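PDB 5SWV: pentafunctional AROM polypeptide from Schizosaccharomyces pombe, which catalyses five steps of the shikimate pathway, with the portion in this crystal comprising its dehydroquinate dehydratase and shikimate dehydrogenase parts. Local coordinates for residues R385-S390 with A442-I447; A488-S491 with K496-N499; G375-A380 with Y389-L394; D350-R355 with F512-G517. All coordinates share one frame; numbering follows the deposited sequence.

Contact 4 opens first along the chain, at 350-355, and closes last, at 512-517, so its loop holds the other three. Within it, contact 3 starts on strand 374-378 and ends on helix 382-393. Contact 1 starts on that same helix before contact 3 has closed, so the two loops overlap and share Y389 and S390; contact 1 then reaches strand 440-445, the sheet neighbour of 374-378. Contact 2 follows in series, closing a short loop between helix 485-492 and the edge strand 496-498. Contacts 1, 2 and 3 all pack helices on one parallel sheet, whereas contact 4 joins the end of strand 345-350 and the lead-in to helix 353-364 to helix 500-516.

Contact 1. Residues R385-S390 with A442-I447; sequences RAAIYS and AVVSTI
This is a small, buried apolar helix-on-sheet contact, in which A387 of helix 382-393 rests on V444 and T446 of strand 440-445 and the turn that follows it. The two backbones come near each other at A387 and V444, whose CA atoms are 6.9 Å apart. A387 CB points at the strand and meets V444 CG1 at 4.1 Å. That methyl faces the helix because V444 holds CG1 anti to its own nitrogen, with chi1 at -169°. T446, two residues on and on the same side of the chain, adds a looser touch, its CG2 lying 4.4 Å from A387 CB. The six-stranded parallel sheet beneath has the strand order 3-2-1-4-5-6 of a Rossmann fold, as expected for the nucleotide-binding domain of a shikimate dehydrogenase, and 440-445 is its fourth strand. The threonine divides its two branches: while CG2 goes to the helix, OG1 hydrogen-bonds to I378 O on the adjacent strand 374-378. On the helix, S390 turns its hydroxyl back along the axis, and S390 OG donates to A386 O at 2.9 Å. The hydroxyl approaches from above the carbonyl plane, 41° out of it, and A386 O also takes the backbone N-H of S390, so two donors grip one oxygen. I357 and F361 of helix 353-364 cover the same cluster, touching A387 and V444 respectively.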
loop_
_atom_site.group_PDB
_atom_site.type_symbol
_atom_site.label_atom_id
_atom_site.label_comp_id
_atom_site.label_asym_id
_atom_site.label_seq_id
_atom_site.Cartn_x
_atom_site.Cartn_y
_atom_site.Cartn_z
ATOM N N ARG A 385 -16.648 -2.439 -17.010
ATOM C CA ARG A 385 -15.390 -2.118 -17.684
ATOM C C ARG A 385 -14.234 -2.081 -16.708
ATOM O O ARG A 385 -13.159 -2.597 -17.011
ATOM C CB ARG A 385 -15.487 -0.791 -18.407
ATOM C CG ARG A 385 -16.677 -0.759 -19.349
ATOM C CD ARG A 385 -16.564 0.332 -20.381
ATOM N NE ARG A 385 -16.317 1.637 -19.768
ATOM C CZ ARG A 385 -16.264 2.779 -20.448
ATOM N NH1 ARG A 385 -16.479 2.785 -21.781
ATOM N NH2 ARG A 385 -16.016 3.922 -19.788
ATOM N N ALA A 386 -14.463 -1.467 -15.544
ATOM C CA ALA A 386 -13.488 -1.469 -14.457
ATOM C C ALA A 386 -13.201 -2.889 -13.990
ATOM O O ALA A 386 -12.045 -3.243 -13.721
ATOM C CB ALA A 386 -13.990 -0.637 -13.301
ATOM N N ALA A 387 -14.250 -3.699 -13.925
ATOM C CA ALA A 387 -14.127 -5.099 -13.539
ATOM C C ALA A 387 -13.245 -5.903 -14.508
ATOM O O ALA A 387 -12.383 -6.675 -14.074
ATOM C CB ALA A 387 -15.503 -5.730 -13.419
ATOM N N ILE A 388 -13.449 -5.708 -15.808
ATOM C CA ILE A 388 -12.604 -6.336 -16.817
ATOM C C ILE A 388 -11.155 -5.884 -16.662
ATOM O O ILE A 388 -10.267 -6.725 -16.529
ATOM C CB ILE A 388 -13.139 -6.080 -18.227
ATOM C CG1 ILE A 388 -14.395 -6.904 -18.413
ATOM C CG2 ILE A 388 -12.121 -6.463 -19.302
ATOM C CD1 ILE A 388 -15.178 -6.524 -19.644
ATOM N N TYR A 389 -10.912 -4.574 -16.646
ATOM C CA TYR A 389 -9.556 -4.050 -16.357
ATOM C C TYR A 389 -8.953 -4.679 -15.088
ATOM O O TYR A 389 -7.829 -5.177 -15.113
ATOM C CB TYR A 389 -9.560 -2.519 -16.255
ATOM C CG TYR A 389 -8.245 -1.910 -15.828
ATOM C CD1 TYR A 389 -7.115 -2.023 -16.618
ATOM C CD2 TYR A 389 -8.136 -1.204 -14.624
ATOM C CE1 TYR A 389 -5.900 -1.449 -16.234
ATOM C CE2 TYR A 389 -6.932 -0.633 -14.218
ATOM C CZ TYR A 389 -5.808 -0.752 -15.023
ATOM O OH TYR A 389 -4.612 -0.184 -14.613
ATOM N N SER A 390 -9.723 -4.698 -14.001
ATOM C CA SER A 390 -9.237 -5.255 -12.733
ATOM C C SER A 390 -8.877 -6.728 -12.886
ATOM O O SER A 390 -7.805 -7.139 -12.473
ATOM C CB SER A 390 -10.259 -5.063 -11.601
ATOM O OG SER A 390 -10.424 -3.695 -11.307
ATOM N N ALA A 442 -12.647 -16.365 -10.219
ATOM C CA ALA A 442 -13.053 -14.999 -9.854
ATOM C C ALA A 442 -14.316 -14.615 -10.595
ATOM O O ALA A 442 -14.441 -14.909 -11.777
ATOM C CB ALA A 442 -11.942 -14.006 -10.172
ATOM N N VAL A 443 -15.252 -13.972 -9.902
ATOM C CA VAL A 443 -16.489 -13.524 -10.525
ATOM C C VAL A 443 -16.859 -12.137 -10.020
ATOM O O VAL A 443 -16.645 -11.836 -8.857
ATOM C CB VAL A 443 -17.643 -14.517 -10.261
ATOM C CG1 VAL A 443 -18.942 -14.030 -10.902
ATOM C CG2 VAL A 443 -17.287 -15.905 -10.790
ATOM N N VAL A 444 -17.401 -11.293 -10.899
ATOM C CA VAL A 444 -17.910 -9.974 -10.510
ATOM C C VAL A 444 -19.277 -9.753 -11.147
ATOM O O VAL A 444 -19.399 -9.800 -12.371
ATOM C CB VAL A 444 -16.977 -8.823 -10.940
ATOM C CG1 VAL A 444 -17.409 -7.519 -10.282
ATOM C CG2 VAL A 444 -15.537 -9.139 -10.587
ATOM N N SER A 445 -20.309 -9.533 -10.330
ATOM C CA SER A 445 -21.604 -9.105 -10.843
ATOM C C SER A 445 -21.702 -7.608 -10.705
ATOM O O SER A 445 -21.581 -7.101 -9.603
ATOM C CB SER A 445 -22.739 -9.735 -10.072
ATOM O OG SER A 445 -23.961 -9.157 -10.496
ATOM N N THR A 446 -21.924 -6.908 -11.813
ATOM C CA THR A 446 -22.109 -5.451 -11.810
ATOM C C THR A 446 -23.560 -5.027 -12.067
ATOM O O THR A 446 -23.853 -3.849 -12.196
ATOM C CB THR A 446 -21.211 -4.808 -12.872
ATOM O OG1 THR A 446 -21.622 -5.243 -14.166
ATOM C CG2 THR A 446 -19.779 -5.228 -12.670
ATOM N N ILE A 447 -24.473 -5.983 -12.138
ATOM C CA ILE A 447 -25.855 -5.675 -12.495
ATOM C C ILE A 447 -26.640 -5.316 -11.223
ATOM O O ILE A 447 -26.125 -5.536 -10.114
ATOM C CB ILE A 447 -26.492 -6.822 -13.321
ATOM C CG1 ILE A 447 -26.769 -8.065 -12.463
ATOM C CG2 ILE A 447 -25.597 -7.154 -14.508
ATOM C CD1 ILE A 447 -27.258 -9.254 -13.261
#

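Contact 2. Residues A488-S491 with K496-N499; sequences AVAS and KCCN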
loop_
_atom_site.group_PDB
_atom_site.type_symbol
_atom_site.label_atom_id
_atom_site.label_comp_id
_atom_site.label_asym_id
_atom_site.label_seq_id
_atom_site.Cartn_x
_atom_site.Cartn_y
_atom_site.Cartn_z
ATOM N N ALA A 488 -26.213 -15.270 -2.583
ATOM C CA ALA A 488 -26.771 -16.505 -2.000
ATOM C C ALA A 488 -26.482 -17.733 -2.871
ATOM O O ALA A 488 -26.000 -18.760 -2.360
ATOM C CB ALA A 488 -28.267 -16.367 -1.765
ATOM N N VAL A 489 -26.757 -17.603 -4.175
ATOM C CA VAL A 489 -26.515 -18.681 -5.142
ATOM C C VAL A 489 -25.060 -19.106 -5.046
ATOM O O VAL A 489 -24.756 -20.305 -4.978
ATOM C CB VAL A 489 -26.817 -18.246 -6.601
ATOM C CG1 VAL A 489 -26.317 -19.291 -7.595
ATOM C CG2 VAL A 489 -28.309 -17.985 -6.804
ATOM N N ALA A 490 -24.187 -18.096 -5.032
ATOM C CA ALA A 490 -22.752 -18.290 -5.028
ATOM C C ALA A 490 -22.303 -18.924 -3.735
ATOM O O ALA A 490 -21.518 -19.875 -3.747
ATOM C CB ALA A 490 -22.046 -16.957 -5.238
ATOM N N SER A 491 -22.818 -18.409 -2.620
ATOM C CA SER A 491 -22.423 -18.873 -1.283
ATOM C C SER A 491 -22.775 -20.356 -1.057
ATOM O O SER A 491 -21.936 -21.119 -0.568
ATOM C CB SER A 491 -23.058 -17.994 -0.195
ATOM O OG SER A 491 -22.543 -18.322 1.082
ATOM N N LYS A 496 -16.150 -17.964 -1.736
ATOM C CA LYS A 496 -15.742 -16.923 -0.796
ATOM C C LYS A 496 -16.370 -15.639 -1.340
ATOM O O LYS A 496 -16.076 -15.258 -2.460
ATOM C CB LYS A 496 -14.205 -16.838 -0.769
ATOM C CG LYS A 496 -13.544 -16.336 0.521
ATOM C CD LYS A 496 -12.070 -16.790 0.551
ATOM C CE LYS A 496 -11.359 -16.540 1.889
ATOM N NZ LYS A 496 -10.608 -15.247 1.947
ATOM N N CYS A 497 -17.268 -15.004 -0.588
ATOM C CA CYS A 497 -18.074 -13.886 -1.116
ATOM C C CYS A 497 -17.727 -12.541 -0.506
ATOM O O CYS A 497 -17.454 -12.452 0.686
ATOM C CB CYS A 497 -19.552 -14.141 -0.877
ATOM S SG CYS A 497 -20.170 -15.548 -1.806
ATOM N N CYS A 498 -17.772 -11.506 -1.347
ATOM C CA CYS A 498 -17.573 -10.117 -0.952
ATOM C C CYS A 498 -18.705 -9.264 -1.473
ATOM O O CYS A 498 -19.265 -9.557 -2.528
ATOM C CB CYS A 498 -16.285 -9.587 -1.539
ATOM S SG CYS A 498 -14.862 -10.581 -1.116
ATOM N N ASN A 499 -19.013 -8.191 -0.751
ATOM C CA ASN A 499 -20.125 -7.317 -1.106
ATOM C C ASN A 499 -19.659 -5.952 -1.563
ATOM O O ASN A 499 -18.490 -5.603 -1.398
ATOM C CB ASN A 499 -21.153 -7.221 0.040
ATOM C CG ASN A 499 -20.672 -6.417 1.246
ATOM O OD1 ASN A 499 -19.499 -6.038 1.387
ATOM N ND2 ASN A 499 -21.609 -6.156 2.139
#
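S491, on helix 485-492, has its CA 6.6 Å from the CA of C497 on strand 496-498, and the backbones draw nearest at this pair. No hydrogen bond joins the two segments; the sulfur of C497 does the touching. C497 sends its CB toward the helix, and with SG anti to the carbonyl carbon (chi1 -66°) the sulfur lies against the backbone and side chains of A490 and S491. C497 SG sits 4.0 Å from S491 N and 4.1 Å from S491 CB, while A490 CB approaches the same C497 SG at 4.2 Å. S491 takes part through its CB and main chain. The pair belongs to a beta-alpha-beta crossover in which strand 472-476 leads through helix 485-492 to 496-498, the outermost strand on this side of the parallel Rossmann-type sheet. Four residues separate the two segments, the first still helical, and the C497 sulfur packs back on the end of the helix. A490 also reaches F474 on the first strand of the unit, and C497 touches M487 one turn earlier on the helix. On the other face of the sheet, C498 packs against T360 and A364 of helix 353-364, and K496 NZ binds A364 O. Past the strand, N499 stands at the N-cap of helix 500-516, where its OD1 accepts from E502 N.

Contact 3. Residues G375-A380 with Y389-L394; sequences GLVIGA and YSLHRL
L391 reaches from helix 382-393 across to strand 374-378, and its side chain carries the contact with V377. L391 CB already points at the strand but is still 5.2 Å from V377 CG2. From there CG lies anti to the carbonyl carbon (chi1 -70°), and chi2 of -177° extends CD1 straight on from the CA, making it the leading atom. L391 CD1 meets V377 CG2 at 3.6 Å, the two side chains lying alongside with opposite headings. The same methyl, L391 CD1, comes within 4.2 Å of L376 O, so the leucine also rests on strand backbone. G375, which has no side chain, faces it too, with its CA 4.6 Å from L391 CD1. The other branch, CD2, turns away from V377 to A442 on the next strand. L391 thus spreads its two methyls over neighbouring strands, and the contact rests on van der Waals packing, without hydrogen bonds between the segments. Strand 374-378 then runs into the turn at G379 and A380 that leads to the helix, probably corresponding to the glycine-rich loop that binds nucleotide in related dehydrogenases. The contact joins the first two elements of the beta-alpha-beta crossover 374-378, 382-393, 398-403, its strand hydrogen-bonded between 398-403 and 440-445. Helix 353-364 packs alongside helix 382-393 on the same face of the sheet, where W354 meets Y389 edge-to-face and I357 touches S390.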
loop_
_atom_site.group_PDB
_atom_site.type_symbol
_atom_site.label_atom_id
_atom_site.label_comp_id
_atom_site.label_asym_id
_atom_site.label_seq_id
_atom_site.Cartn_x
_atom_site.Cartn_y
_atom_site.Cartn_z
ATOM N N GLY A 375 -12.017 -16.039 -15.415
ATOM C CA GLY A 375 -12.914 -15.147 -14.698
ATOM C C GLY A 375 -14.234 -14.945 -15.410
ATOM O O GLY A 375 -14.389 -15.329 -16.561
ATOM N N LEU A 376 -15.183 -14.333 -14.710
ATOM C CA LEU A 376 -16.464 -13.975 -15.276
ATOM C C LEU A 376 -16.880 -12.610 -14.771
ATOM O O LEU A 376 -16.853 -12.353 -13.571
ATOM C CB LEU A 376 -17.532 -14.986 -14.882
ATOM C CG LEU A 376 -18.973 -14.599 -15.244
ATOM C CD1 LEU A 376 -19.150 -14.686 -16.745
ATOM C CD2 LEU A 376 -19.966 -15.475 -14.504
ATOM N N VAL A 377 -17.294 -11.751 -15.699
ATOM C CA VAL A 377 -17.871 -10.460 -15.388
ATOM C C VAL A 377 -19.293 -10.504 -15.929
ATOM O O VAL A 377 -19.522 -10.954 -17.061
ATOM C CB VAL A 377 -17.078 -9.331 -16.072
ATOM C CG1 VAL A 377 -17.763 -7.973 -15.883
ATOM C CG2 VAL A 377 -15.634 -9.300 -15.567
ATOM N N ILE A 378 -20.240 -10.036 -15.125
ATOM C CA ILE A 378 -21.648 -9.997 -15.510
ATOM C C ILE A 378 -22.114 -8.554 -15.516
ATOM O O ILE A 378 -21.981 -7.859 -14.511
ATOM C CB ILE A 378 -22.509 -10.766 -14.510
ATOM C CG1 ILE A 378 -21.995 -12.201 -14.363
ATOM C CG2 ILE A 378 -23.956 -10.764 -14.968
ATOM C CD1 ILE A 378 -22.501 -12.922 -13.138
ATOM N N GLY A 379 -22.667 -8.117 -16.645
ATOM C CA GLY A 379 -23.063 -6.718 -16.852
ATOM C C GLY A 379 -22.231 -6.002 -17.914
ATOM O O GLY A 379 -21.170 -6.483 -18.341
ATOM N N ALA A 380 -22.738 -4.843 -18.328
ATOM C CA ALA A 380 -22.175 -4.085 -19.430
ATOM C C ALA A 380 -22.150 -2.563 -19.240
ATOM O O ALA A 380 -21.956 -1.811 -20.212
ATOM C CB ALA A 380 -22.945 -4.429 -20.692
ATOM N N TYR A 389 -10.912 -4.574 -16.646
ATOM C CA TYR A 389 -9.556 -4.050 -16.357
ATOM C C TYR A 389 -8.953 -4.679 -15.088
ATOM O O TYR A 389 -7.829 -5.177 -15.113
ATOM C CB TYR A 389 -9.560 -2.519 -16.255
ATOM C CG TYR A 389 -8.245 -1.910 -15.828
ATOM C CD1 TYR A 389 -7.115 -2.023 -16.618
ATOM C CD2 TYR A 389 -8.136 -1.204 -14.624
ATOM C CE1 TYR A 389 -5.900 -1.449 -16.234
ATOM C CE2 TYR A 389 -6.932 -0.633 -14.218
ATOM C CZ TYR A 389 -5.808 -0.752 -15.023
ATOM O OH TYR A 389 -4.612 -0.184 -14.613
ATOM N N SER A 390 -9.723 -4.698 -14.001
ATOM C CA SER A 390 -9.237 -5.255 -12.733
ATOM C C SER A 390 -8.877 -6.728 -12.886
ATOM O O SER A 390 -7.805 -7.139 -12.473
ATOM C CB SER A 390 -10.259 -5.063 -11.601
ATOM O OG SER A 390 -10.424 -3.695 -11.307
ATOM N N LEU A 391 -9.754 -7.524 -13.484
ATOM C CA LEU A 391 -9.456 -8.960 -13.611
ATOM C C LEU A 391 -8.231 -9.170 -14.484
ATOM O O LEU A 391 -7.369 -9.964 -14.150
ATOM C CB LEU A 391 -10.660 -9.761 -14.129
ATOM C CG LEU A 391 -11.809 -9.875 -13.120
ATOM C CD1 LEU A 391 -12.945 -10.724 -13.647
ATOM C CD2 LEU A 391 -11.324 -10.454 -11.802
ATOM N N HIS A 392 -8.144 -8.402 -15.560
ATOM C CA HIS A 392 -7.004 -8.479 -16.449
ATOM C C HIS A 392 -5.725 -8.099 -15.721
ATOM O O HIS A 392 -4.701 -8.778 -15.847
ATOM C CB HIS A 392 -7.197 -7.595 -17.694
ATOM C CG HIS A 392 -6.159 -7.818 -18.751
ATOM N ND1 HIS A 392 -4.955 -7.147 -18.762
ATOM C CD2 HIS A 392 -6.135 -8.651 -19.818
ATOM C CE1 HIS A 392 -4.235 -7.556 -19.791
ATOM N NE2 HIS A 392 -4.927 -8.471 -20.445
ATOM N N ARG A 393 -5.788 -7.042 -14.928
ATOM C CA ARG A 393 -4.605 -6.565 -14.219
ATOM C C ARG A 393 -4.123 -7.537 -13.161
ATOM O O ARG A 393 -2.953 -7.559 -12.856
ATOM C CB ARG A 393 -4.888 -5.202 -13.587
ATOM C CG ARG A 393 -3.653 -4.469 -13.101
ATOM C CD ARG A 393 -3.843 -2.967 -13.179
ATOM N NE ARG A 393 -3.012 -2.319 -12.169
ATOM C CZ ARG A 393 -1.770 -1.888 -12.344
ATOM N NH1 ARG A 393 -1.151 -2.004 -13.521
ATOM N NH2 ARG A 393 -1.135 -1.331 -11.316
ATOM N N LEU A 394 -5.028 -8.331 -12.603
ATOM C CA LEU A 394 -4.670 -9.380 -11.661
ATOM C C LEU A 394 -4.177 -10.647 -12.353
ATOM O O LEU A 394 -3.853 -11.604 -11.666
ATOM C CB LEU A 394 -5.881 -9.750 -10.791
ATOM C CG LEU A 394 -6.503 -8.697 -9.861
ATOM C CD1 LEU A 394 -7.993 -8.915 -9.648
ATOM C CD2 LEU A 394 -5.811 -8.681 -8.516
#

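Contact 4. Residues D350-R355 with F512-G517; sequences DNTDWR and FHLWTG
L514 overlaps T352 and D350, projecting from helix 500-516 onto the end of strand 345-350 and the turn into helix 353-364. L514 CD1 packs on T352 CG2 at 3.6 Å, the two side chains running antiparallel past one another. D350 OD2 lies near both methyls of the leucine, 3.8 Å from L514 CD1 and 4.0 Å from L514 CD2. T352 has chi1 at 57°, which directs CG2 at the leucine while OG1 bonds to Q507 O and S511 OG, tying its turn to helix 500-516 just before the segment. The other oxygen, D350 OD1, receives N351 N at 2.6 Å on its anti side and binds S324 OG. Next, N351 OD1 accepts from D353 N and caps the start of the helix, and D353 forms a salt bridge with K313. The contact is consistent with helices 353-364 and 500-516 linking the substrate-binding and nucleotide-binding domains, as in shikimate dehydrogenases. Beside the leucine a water accepts from R355 NH1 at 2.8 Å and lies in the ring plane at the edge of H513, 3.1 Å from H513 ND1. D350 thus divides its carboxylate, OD2 facing methyls while the polar bonds to N351 N and S324 OG are made through OD1.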
loop_
_atom_site.group_PDB
_atom_site.type_symbol
_atom_site.label_atom_id
_atom_site.label_comp_id
_atom_site.label_asym_id
_atom_site.label_seq_id
_atom_site.Cartn_x
_atom_site.Cartn_y
_atom_site.Cartn_z
ATOM N N ASP A 350 -7.966 11.549 -10.710
ATOM C CA ASP A 350 -7.771 10.116 -10.772
ATOM C C ASP A 350 -9.132 9.461 -10.584
ATOM O O ASP A 350 -10.142 10.132 -10.343
ATOM C CB ASP A 350 -6.768 9.655 -9.697
ATOM C CG ASP A 350 -6.041 8.324 -10.055
ATOM O OD1 ASP A 350 -6.592 7.487 -10.811
ATOM O OD2 ASP A 350 -4.913 8.104 -9.573
ATOM N N ASN A 351 -9.141 8.140 -10.718
ATOM C CA ASN A 351 -10.332 7.338 -10.656
ATOM C C ASN A 351 -10.000 6.071 -9.901
ATOM O O ASN A 351 -9.279 5.212 -10.414
ATOM C CB ASN A 351 -10.762 7.011 -12.083
ATOM C CG ASN A 351 -12.158 6.465 -12.157
ATOM O OD1 ASN A 351 -12.512 5.510 -11.472
ATOM N ND2 ASN A 351 -12.966 7.080 -12.986
ATOM N N THR A 352 -10.501 5.961 -8.678
ATOM C CA THR A 352 -10.291 4.769 -7.857
ATOM C C THR A 352 -11.436 3.768 -7.901
ATOM O O THR A 352 -11.380 2.769 -7.195
ATOM C CB THR A 352 -10.091 5.143 -6.389
ATOM O OG1 THR A 352 -11.218 5.891 -5.957
ATOM C CG2 THR A 352 -8.842 5.954 -6.205
ATOM N N ASP A 353 -12.463 3.997 -8.718
ATOM C CA ASP A 353 -13.589 3.051 -8.780
ATOM C C ASP A 353 -13.115 1.608 -9.016
ATOM O O ASP A 353 -13.511 0.693 -8.298
ATOM C CB ASP A 353 -14.631 3.484 -9.826
ATOM C CG ASP A 353 -15.460 4.725 -9.380
ATOM O OD1 ASP A 353 -15.576 5.000 -8.152
ATOM O OD2 ASP A 353 -16.004 5.425 -10.268
ATOM N N TRP A 354 -12.219 1.417 -9.977
ATOM C CA TRP A 354 -11.632 0.090 -10.226
ATOM C C TRP A 354 -10.901 -0.525 -9.020
ATOM O O TRP A 354 -10.881 -1.747 -8.863
ATOM C CB TRP A 354 -10.694 0.121 -11.441
ATOM C CG TRP A 354 -9.380 0.778 -11.220
ATOM C CD1 TRP A 354 -9.118 2.112 -11.237
ATOM C CD2 TRP A 354 -8.135 0.129 -10.941
ATOM N NE1 TRP A 354 -7.783 2.341 -10.987
ATOM C CE2 TRP A 354 -7.156 1.140 -10.815
ATOM C CE3 TRP A 354 -7.752 -1.213 -10.798
ATOM C CZ2 TRP A 354 -5.817 0.860 -10.565
ATOM C CZ3 TRP A 354 -6.420 -1.501 -10.544
ATOM C CH2 TRP A 354 -5.466 -0.463 -10.425
ATOM N N ARG A 355 -10.292 0.319 -8.191
ATOM C CA ARG A 355 -9.546 -0.147 -7.033
ATOM C C ARG A 355 -10.458 -0.878 -6.049
ATOM O O ARG A 355 -10.030 -1.829 -5.397
ATOM C CB ARG A 355 -8.839 1.021 -6.338
ATOM C CG ARG A 355 -7.765 1.699 -7.189
ATOM C CD ARG A 355 -6.527 0.824 -7.379
ATOM N NE ARG A 355 -6.051 0.485 -6.058
ATOM C CZ ARG A 355 -5.353 1.300 -5.281
ATOM N NH1 ARG A 355 -4.949 2.492 -5.703
ATOM N NH2 ARG A 355 -5.035 0.907 -4.066
ATOM N N PHE A 512 -7.848 8.068 -0.205
ATOM C CA PHE A 512 -7.138 8.510 1.001
ATOM C C PHE A 512 -5.621 8.326 0.891
ATOM O O PHE A 512 -4.857 9.219 1.290
ATOM C CB PHE A 512 -7.681 7.774 2.242
ATOM C CG PHE A 512 -6.946 8.095 3.513
ATOM C CD1 PHE A 512 -7.320 9.192 4.286
ATOM C CD2 PHE A 512 -5.879 7.303 3.944
ATOM C CE1 PHE A 512 -6.646 9.496 5.467
ATOM C CE2 PHE A 512 -5.196 7.603 5.122
ATOM C CZ PHE A 512 -5.584 8.699 5.886
ATOM N N HIS A 513 -5.202 7.176 0.358
ATOM C CA HIS A 513 -3.784 6.899 0.134
ATOM C C HIS A 513 -3.209 7.871 -0.905
ATOM O O HIS A 513 -2.150 8.458 -0.692
ATOM C CB HIS A 513 -3.579 5.420 -0.246
ATOM C CG HIS A 513 -2.156 5.037 -0.541
ATOM N ND1 HIS A 513 -1.794 4.358 -1.688
ATOM C CD2 HIS A 513 -1.014 5.211 0.161
ATOM C CE1 HIS A 513 -0.496 4.136 -1.682
ATOM N NE2 HIS A 513 0.003 4.651 -0.573
ATOM N N LEU A 514 -3.922 8.094 -1.999
ATOM C CA LEU A 514 -3.432 9.037 -3.013
ATOM C C LEU A 514 -3.291 10.450 -2.450
ATOM O O LEU A 514 -2.419 11.182 -2.872
ATOM C CB LEU A 514 -4.334 9.048 -4.265
ATOM C CG LEU A 514 -4.336 7.759 -5.080
ATOM C CD1 LEU A 514 -5.649 7.660 -5.847
ATOM C CD2 LEU A 514 -3.123 7.651 -5.999
ATOM N N TRP A 515 -4.134 10.822 -1.496
ATOM C CA TRP A 515 -4.044 12.150 -0.876
ATOM C C TRP A 515 -2.989 12.304 0.201
ATOM O O TRP A 515 -2.233 13.249 0.156
ATOM C CB TRP A 515 -5.386 12.563 -0.297
ATOM C CG TRP A 515 -6.382 12.929 -1.324
ATOM C CD1 TRP A 515 -6.170 13.648 -2.477
ATOM C CD2 TRP A 515 -7.776 12.648 -1.280
ATOM N NE1 TRP A 515 -7.348 13.807 -3.158
ATOM C CE2 TRP A 515 -8.353 13.217 -2.438
ATOM C CE3 TRP A 515 -8.598 11.965 -0.379
ATOM C CZ2 TRP A 515 -9.710 13.130 -2.708
ATOM C CZ3 TRP A 515 -9.952 11.879 -0.649
ATOM C CH2 TRP A 515 -10.496 12.457 -1.804
ATOM N N THR A 516 -2.965 11.399 1.174
ATOM C CA THR A 516 -2.125 11.541 2.384
ATOM C C THR A 516 -0.779 10.828 2.285
ATOM O O THR A 516 0.083 11.000 3.143
ATOM C CB THR A 516 -2.848 10.973 3.622
ATOM O OG1 THR A 516 -2.957 9.544 3.523
ATOM C CG2 THR A 516 -4.225 11.571 3.747
ATOM N N GLY A 517 -0.598 10.009 1.257
ATOM C CA GLY A 517 0.604 9.172 1.137
ATOM C C GLY A 517 0.614 7.931 2.021
ATOM O O GLY A 517 1.619 7.228 2.057
HETATM O O HOH W 1 -4.282 4.208 -3.576
#